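PDB 7CNE: sphingomyelinase C from Streptomyces griseocarneus, which belongs to the endonuclease/exonuclease/phosphatase family and has the paired mixed beta-sheets and flanking helices of a DNase I-like fold. Local coordinates for residues Gly161-Ala164 against Ala165-Arg169. Numbering follows the deposited sequence.
Sequences GEAA and ADRSR
Glu162 and Asp166, one helical turn apart, run side by side and point the same way, with CG of Glu162 lying 4.0 Å from OD2 of Asp166. Their carboxylates are turned 48° against each other, and OE2 of Glu162 comes within 4.4 Å of Asp166 OD2. Two like charges so near would probably repel, but a water is hydrogen-bonded to both, 2.6 Å from Glu162 OE2 and 2.7 Å from Asp166 OD2, and probably eases the repulsion. Acidic residues suit the N-terminal turns of a helix, where the helix dipole probably favours negative charge.

On another side of the helix, Arg167 folds back toward the N-terminus. With CG anti to the carbonyl carbon (chi1 -77°) and a bend at chi3, its guanidinium lays one face against CA of Ala164, 3.6 Å from the plane and off-centre, while NH1 comes 3.9 Å from CB of Ala163. The short methyls of these alanines probably let the flat group lie close to the backbone.

All of this takes place on the opening turns of helix 162-180, the crossover helix of the beta-alpha-beta unit that links strands 142-150 and 188-192. Gly161 is the N-cap; its positive phi (78°) favours glycine, and its carbonyl starts the i to i+4 ladder, continued by Arg167 N to Ala163 O at 2.9 Å. One turn on, Ala165 O accepts from Arg169 N and also from Arg169 NH1, which approach from opposite faces of the carbonyl plane.

Further out, Glu203 forms a salt bridge with Arg167 NE while Gln152 O and Thr154 OG1 accept from NH1, which should restrict the guanidinium's rotation. The backbone N of Ala159 binds Glu162 OE1, and Asp210 holds the hydroxyl of Ser168.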
loop_
_atom_site.group_PDB
_atom_site.type_symbol
_atom_site.label_atom_id
_atom_site.label_comp_id
_atom_site.label_asym_id
_atom_site.label_seq_id
_atom_site.Cartn_x
_atom_site.Cartn_y
_atom_site.Cartn_z
ATOM N N GLY A 161 -5.017 17.512 -13.823
ATOM C CA GLY A 161 -6.225 17.005 -13.204
ATOM C C GLY A 161 -6.546 15.553 -13.491
ATOM O O GLY A 161 -7.405 14.980 -12.802
ATOM N N GLU A 162 -5.886 14.930 -14.468
ATOM C CA GLU A 162 -6.262 13.572 -14.852
ATOM C C GLU A 162 -5.938 12.555 -13.758
ATOM O O GLU A 162 -6.703 11.609 -13.544
ATOM C CB GLU A 162 -5.575 13.178 -16.158
ATOM C CG GLU A 162 -6.222 11.952 -16.803
ATOM C CD GLU A 162 -5.563 11.559 -18.113
ATOM O OE1 GLU A 162 -4.465 12.078 -18.402
ATOM O OE2 GLU A 162 -6.145 10.729 -18.847
ATOM N N ALA A 163 -4.806 12.723 -13.069
ATOM C CA ALA A 163 -4.434 11.792 -12.004
ATOM C C ALA A 163 -5.487 11.764 -10.900
ATOM O O ALA A 163 -5.913 10.690 -10.462
ATOM C CB ALA A 163 -3.061 12.161 -11.434
ATOM N N ALA A 164 -5.909 12.940 -10.427
ATOM C CA ALA A 164 -6.945 12.998 -9.400
ATOM C C ALA A 164 -8.263 12.429 -9.909
ATOM O O ALA A 164 -8.974 11.734 -9.171
ATOM C CB ALA A 164 -7.142 14.438 -8.923
ATOM N N ALA A 165 -8.609 12.715 -11.166
ATOM C CA ALA A 165 -9.838 12.162 -11.729
ATOM C C ALA A 165 -9.799 10.638 -11.742
ATOM O O ALA A 165 -10.801 9.981 -11.442
ATOM C CB ALA A 165 -10.061 12.700 -13.142
ATOM N N ASP A 166 -8.654 10.057 -12.100
ATOM C CA ASP A 166 -8.577 8.605 -12.143
ATOM C C ASP A 166 -8.500 7.998 -10.746
ATOM O O ASP A 166 -9.067 6.924 -10.521
ATOM C CB ASP A 166 -7.402 8.162 -13.012
ATOM C CG ASP A 166 -7.719 8.282 -14.489
ATOM O OD1 ASP A 166 -8.915 8.426 -14.817
ATOM O OD2 ASP A 166 -6.794 8.238 -15.315
ATOM N N ARG A 167 -7.836 8.663 -9.789
ATOM C CA ARG A 167 -7.923 8.192 -8.405
ATOM C C ARG A 167 -9.374 8.117 -7.955
ATOM O O ARG A 167 -9.783 7.150 -7.300
ATOM C CB ARG A 167 -7.133 9.106 -7.457
ATOM C CG ARG A 167 -5.622 8.909 -7.482
ATOM C CD ARG A 167 -4.932 9.568 -6.296
ATOM N NE ARG A 167 -4.920 11.030 -6.359
ATOM C CZ ARG A 167 -4.004 11.755 -6.995
ATOM N NH1 ARG A 167 -3.012 11.164 -7.665
ATOM N NH2 ARG A 167 -4.082 13.082 -6.958
ATOM N N SER A 168 -10.166 9.143 -8.277
ATOM C CA SER A 168 -11.573 9.128 -7.891
ATOM C C SER A 168 -12.269 7.894 -8.448
ATOM O O SER A 168 -12.981 7.191 -7.725
ATOM C CB SER A 168 -12.262 10.408 -8.373
ATOM O OG SER A 168 -13.655 10.371 -8.120
ATOM N N ARG A 169 -12.054 7.603 -9.737
ATOM C CA ARG A 169 -12.657 6.414 -10.332
ATOM C C ARG A 169 -12.115 5.134 -9.693
ATOM O O ARG A 169 -12.855 4.154 -9.530
ATOM C CB ARG A 169 -12.422 6.406 -11.846
ATOM C CG ARG A 169 -13.263 7.459 -12.603
ATOM C CD ARG A 169 -12.548 8.011 -13.847
ATOM N NE ARG A 169 -13.411 8.942 -14.589
ATOM C CZ ARG A 169 -13.619 10.213 -14.240
ATOM N NH1 ARG A 169 -13.021 10.724 -13.164
ATOM N NH2 ARG A 169 -14.417 10.986 -14.971
HETATM O O HOH W 1 -7.267 8.563 -17.996
#